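Long-range contacts in transcriptional regulatory protein FIXJ (Sinorhizobium meliloti, PDB 1D5W), which switches on transcription of nifA and fixK, and through them the nitrogen-fixation genes, once it has been activated by FixL: residues V15-A20 / V30-S35; S78-G83 / V99-K104. The protein carries 3 engineered substitutions. All coordinates share one frame; numbering follows the deposited sequence.

Interaction 1: residues V15-A20 / V30-S35; sequences VRKSLA and VKMHQS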
# COMPACT_ATOMS: atom_id res chain seq x y z
N VAL A 15 -17.84 19.02 -1.49
CA VAL A 15 -17.19 17.83 -2.02
C VAL A 15 -17.95 16.60 -1.55
O VAL A 15 -18.24 15.70 -2.34
CB VAL A 15 -15.71 17.77 -1.56
CG1 VAL A 15 -15.11 16.40 -1.87
CG2 VAL A 15 -14.92 18.89 -2.25
N ARG A 16 -18.27 16.60 -0.26
CA ARG A 16 -19.02 15.54 0.41
C ARG A 16 -20.31 15.27 -0.38
O ARG A 16 -20.62 14.13 -0.72
CB ARG A 16 -19.37 16.04 1.82
CG ARG A 16 -20.17 15.12 2.71
CD ARG A 16 -20.67 15.93 3.91
NE ARG A 16 -19.57 16.66 4.54
CZ ARG A 16 -19.70 17.67 5.39
NH1 ARG A 16 -20.91 18.11 5.74
NH2 ARG A 16 -18.62 18.26 5.90
N LYS A 17 -21.03 16.34 -0.68
CA LYS A 17 -22.29 16.26 -1.43
C LYS A 17 -22.16 15.80 -2.88
O LYS A 17 -22.91 14.94 -3.32
CB LYS A 17 -23.00 17.63 -1.41
CG LYS A 17 -23.57 18.04 -0.07
CD LYS A 17 -23.87 19.53 -0.03
CE LYS A 17 -24.78 19.95 -1.15
NZ LYS A 17 -24.92 21.44 -1.19
N SER A 18 -21.21 16.35 -3.64
CA SER A 18 -21.10 15.94 -5.05
C SER A 18 -20.80 14.46 -5.20
O SER A 18 -21.38 13.79 -6.06
CB SER A 18 -20.06 16.76 -5.79
OG SER A 18 -18.77 16.32 -5.42
N LEU A 19 -19.91 13.93 -4.37
CA LEU A 19 -19.59 12.50 -4.44
C LEU A 19 -20.83 11.68 -4.03
O LEU A 19 -21.15 10.65 -4.65
CB LEU A 19 -18.40 12.18 -3.52
CG LEU A 19 -18.03 10.70 -3.37
CD1 LEU A 19 -17.82 10.09 -4.75
CD2 LEU A 19 -16.75 10.57 -2.55
N ALA A 20 -21.54 12.14 -3.00
CA ALA A 20 -22.74 11.42 -2.54
C ALA A 20 -23.84 11.36 -3.60
O ALA A 20 -24.47 10.30 -3.82
CB ALA A 20 -23.26 12.07 -1.26
N VAL A 30 -26.10 5.27 0.01
CA VAL A 30 -25.07 6.22 0.45
C VAL A 30 -25.39 6.99 1.76
O VAL A 30 -26.53 7.35 2.00
CB VAL A 30 -24.82 7.27 -0.66
CG1 VAL A 30 -23.78 8.27 -0.20
CG2 VAL A 30 -24.43 6.58 -1.96
N LYS A 31 -24.36 7.26 2.56
CA LYS A 31 -24.52 8.03 3.80
C LYS A 31 -23.38 9.03 3.98
O LYS A 31 -22.21 8.65 3.93
CB LYS A 31 -24.56 7.09 5.01
CG LYS A 31 -24.82 7.77 6.37
CD LYS A 31 -24.82 6.73 7.49
CE LYS A 31 -25.18 7.33 8.86
NZ LYS A 31 -26.61 7.71 8.99
N MET A 32 -23.70 10.32 4.17
CA MET A 32 -22.67 11.34 4.38
C MET A 32 -22.34 11.52 5.86
O MET A 32 -23.18 11.30 6.74
CB MET A 32 -23.10 12.71 3.82
CG MET A 32 -23.27 12.77 2.32
SD MET A 32 -23.22 14.47 1.69
CE MET A 32 -24.95 14.94 1.80
N HIS A 33 -21.11 11.94 6.13
CA HIS A 33 -20.65 12.19 7.48
C HIS A 33 -19.90 13.52 7.44
O HIS A 33 -19.16 13.80 6.49
CB HIS A 33 -19.73 11.06 7.93
CG HIS A 33 -20.41 9.74 8.03
ND1 HIS A 33 -20.97 9.27 9.20
CD2 HIS A 33 -20.67 8.80 7.09
CE1 HIS A 33 -21.54 8.10 8.98
NE2 HIS A 33 -21.37 7.79 7.70
N GLN A 34 -20.10 14.35 8.47
CA GLN A 34 -19.46 15.66 8.51
C GLN A 34 -17.96 15.65 8.79
O GLN A 34 -17.22 16.45 8.23
CB GLN A 34 -20.14 16.54 9.55
CG GLN A 34 -21.59 16.81 9.24
CD GLN A 34 -22.15 17.92 10.11
OE1 GLN A 34 -23.29 18.33 9.92
NE2 GLN A 34 -21.35 18.40 11.06
N SER A 35 -17.51 14.75 9.65
CA SER A 35 -16.10 14.70 9.97
C SER A 35 -15.68 13.28 10.19
O SER A 35 -16.53 12.39 10.32
CB SER A 35 -15.83 15.48 11.25
OG SER A 35 -16.40 14.77 12.35
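R16 reaches from helix 15-20 across the side chain of M32 to the backbone of H33 and Q34. Its CB lies 4.2 Å from M32 SD, and CG comes closer, 3.3 Å from the same SD, where the two side chains cross at about a right angle. CG stands anti to the backbone N (chi1 179°), which sends the chain straight off the helix; CD then passes 3.7 Å from H33 O. A bend at chi3 lays the guanidinium against Q34, whose CA sits over its centre, 3.7 Å from CZ. NE is hydrogen-bonded to D10 O, while Q34 CG touches NH1 at 3.8 Å. A leucine at R16 would probably leave the D10 carbonyl without this donor and uncover the backbone at Q34. One turn on, A20 CB packs against M32 CG at 3.6 Å and V30 CG1 at 4.0 Å, and the thioether bends back so that M32 CE meets K17 CG. Helix and strand run almost exactly antiparallel, 176° between their directions, as expected for successive elements of a right-handed beta-alpha-beta unit: strand 5-9, helix 13-24 and strand 29-33 open the CheY-like receiver domain of FixJ.

Interaction 2: residues S78-G83 / V99-K104; sequences SIVITG and VDFIEK
F101 CG lies anti to its backbone N (chi1 -179°), and T82 CG2 takes the crowded position between its own N and carbonyl carbon. These two torsions bring the phenyl ring and the threonine methyl together, with T82 CG2 3.8 Å from F101 CZ. The near side of the ring meets V80, whose CB is 3.8 Å from F101 CD1, so the ring spans two residues of the adjacent strand. On the other face of the sheet, I79 CG2 packs against I102 CD1 at 4.2 Å, and the extended K104 chain lays its CE 3.8 Å from I81 CD1.

The backbones pair in parallel. S78 O accepts from V99 N and D100 O from V80 N; V80 O then takes I102 N in a bond of 2.9 Å with an angle of 167° at the hydrogen. Beyond it T82 N donates to I102 O, and K104 N meets T82 O at 2.9 Å from well above the carbonyl plane. This end of the pair lies at the phosphorylation site: T82 OG1, G83 N and K104 NZ are each hydrogen-bonded to phosphate oxygens of the aspartyl phosphate at position 54, and T82 OG1 also bonds H84 N.

Strand 100-103 closes this end of the sheet, and D100 OD1 forms a salt bridge with K95 of the second subunit. Helix 108-119 covers I79, I81 and I102, while helix 87-95, the crossover between the two strands, packs on V80 and F101.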
# COMPACT_ATOMS: atom_id res chain seq x y z
N SER A 78 -11.89 0.24 3.28
CA SER A 78 -11.79 1.67 3.08
C SER A 78 -10.97 2.11 1.90
O SER A 78 -9.96 1.51 1.56
CB SER A 78 -11.21 2.31 4.34
OG SER A 78 -12.01 2.04 5.47
N ILE A 79 -11.43 3.19 1.27
CA ILE A 79 -10.73 3.76 0.13
C ILE A 79 -10.44 5.20 0.49
O ILE A 79 -11.31 5.90 1.02
CB ILE A 79 -11.60 3.74 -1.15
CG1 ILE A 79 -11.89 2.29 -1.56
CG2 ILE A 79 -10.90 4.49 -2.28
CD1 ILE A 79 -13.19 2.14 -2.33
N VAL A 80 -9.21 5.64 0.25
CA VAL A 80 -8.86 7.01 0.54
C VAL A 80 -8.80 7.73 -0.79
O VAL A 80 -8.24 7.21 -1.75
CB VAL A 80 -7.47 7.11 1.18
CG1 VAL A 80 -7.11 8.58 1.44
CG2 VAL A 80 -7.43 6.31 2.47
N ILE A 81 -9.41 8.91 -0.88
CA ILE A 81 -9.33 9.68 -2.12
C ILE A 81 -8.75 11.03 -1.72
O ILE A 81 -9.04 11.53 -0.63
CB ILE A 81 -10.70 9.87 -2.83
CG1 ILE A 81 -11.75 10.42 -1.85
CG2 ILE A 81 -11.13 8.53 -3.49
CD1 ILE A 81 -13.05 10.83 -2.53
N THR A 82 -7.92 11.61 -2.58
CA THR A 82 -7.28 12.87 -2.24
C THR A 82 -6.72 13.61 -3.45
O THR A 82 -6.29 13.01 -4.45
CB THR A 82 -6.10 12.63 -1.28
OG1 THR A 82 -5.58 13.88 -0.81
CG2 THR A 82 -4.97 11.87 -2.01
N GLY A 83 -6.71 14.93 -3.34
CA GLY A 83 -6.17 15.74 -4.40
C GLY A 83 -4.81 16.25 -3.95
O GLY A 83 -4.14 17.01 -4.65
N VAL A 99 -8.06 -0.51 1.01
CA VAL A 99 -8.23 -1.34 -0.18
C VAL A 99 -7.67 -0.59 -1.38
O VAL A 99 -7.38 -1.18 -2.43
CB VAL A 99 -9.73 -1.60 -0.44
CG1 VAL A 99 -9.92 -2.31 -1.78
CG2 VAL A 99 -10.32 -2.42 0.70
N ASP A 100 -7.53 0.73 -1.22
CA ASP A 100 -7.02 1.57 -2.29
C ASP A 100 -6.87 3.03 -1.86
O ASP A 100 -7.50 3.50 -0.89
CB ASP A 100 -7.94 1.47 -3.51
CG ASP A 100 -7.20 1.67 -4.82
OD1 ASP A 100 -7.72 1.21 -5.86
OD2 ASP A 100 -6.10 2.28 -4.82
N PHE A 101 -6.02 3.73 -2.59
CA PHE A 101 -5.69 5.12 -2.36
C PHE A 101 -5.69 5.69 -3.78
O PHE A 101 -4.82 5.35 -4.58
CB PHE A 101 -4.29 5.18 -1.75
CG PHE A 101 -3.81 6.56 -1.42
CD1 PHE A 101 -3.92 7.05 -0.12
CD2 PHE A 101 -3.19 7.34 -2.39
CE1 PHE A 101 -3.40 8.29 0.21
CE2 PHE A 101 -2.67 8.59 -2.07
CZ PHE A 101 -2.78 9.07 -0.76
N ILE A 102 -6.65 6.55 -4.08
CA ILE A 102 -6.78 7.09 -5.42
C ILE A 102 -6.69 8.59 -5.49
O ILE A 102 -7.30 9.29 -4.67
CB ILE A 102 -8.11 6.66 -6.02
CG1 ILE A 102 -8.31 5.16 -5.80
CG2 ILE A 102 -8.15 7.03 -7.50
CD1 ILE A 102 -9.68 4.63 -6.25
N GLU A 103 -5.97 9.09 -6.49
CA GLU A 103 -5.78 10.52 -6.67
C GLU A 103 -6.84 11.20 -7.54
O GLU A 103 -7.30 10.64 -8.54
CB GLU A 103 -4.39 10.79 -7.27
CG GLU A 103 -3.24 10.41 -6.33
CD GLU A 103 -1.87 10.81 -6.86
OE1 GLU A 103 -1.49 10.34 -7.97
OE2 GLU A 103 -1.18 11.60 -6.17
N LYS A 104 -7.22 12.41 -7.14
CA LYS A 104 -8.20 13.20 -7.88
C LYS A 104 -7.44 14.04 -8.91
O LYS A 104 -6.27 14.38 -8.70
CB LYS A 104 -8.95 14.13 -6.93
CG LYS A 104 -9.72 13.43 -5.82
CD LYS A 104 -10.17 14.44 -4.80
CE LYS A 104 -11.05 13.80 -3.72
NZ LYS A 104 -11.31 14.75 -2.59

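Overall arrangement
Both interactions belong to beta-alpha-beta units of the same five-stranded parallel sheet, but they join different kinds of element. Interaction 1 sets a helix on the outermost strand 29-33 through side chains, partly at the surface, with a thioether packed on the helix side chains and a flat cation laid over the backbone of Q34. Interaction 2 pairs two strands by parallel backbone hydrogen bonds at the far edge, with more of its residues buried, and its strand ends carry phosphate-binding groups. Their centres lie 15 Å apart, yet they touch: L19 CD2 packs on I81 CD1 at 3.7 Å. R16 and K104 both lie near D10, a magnesium ligand, so both contacts border the active site.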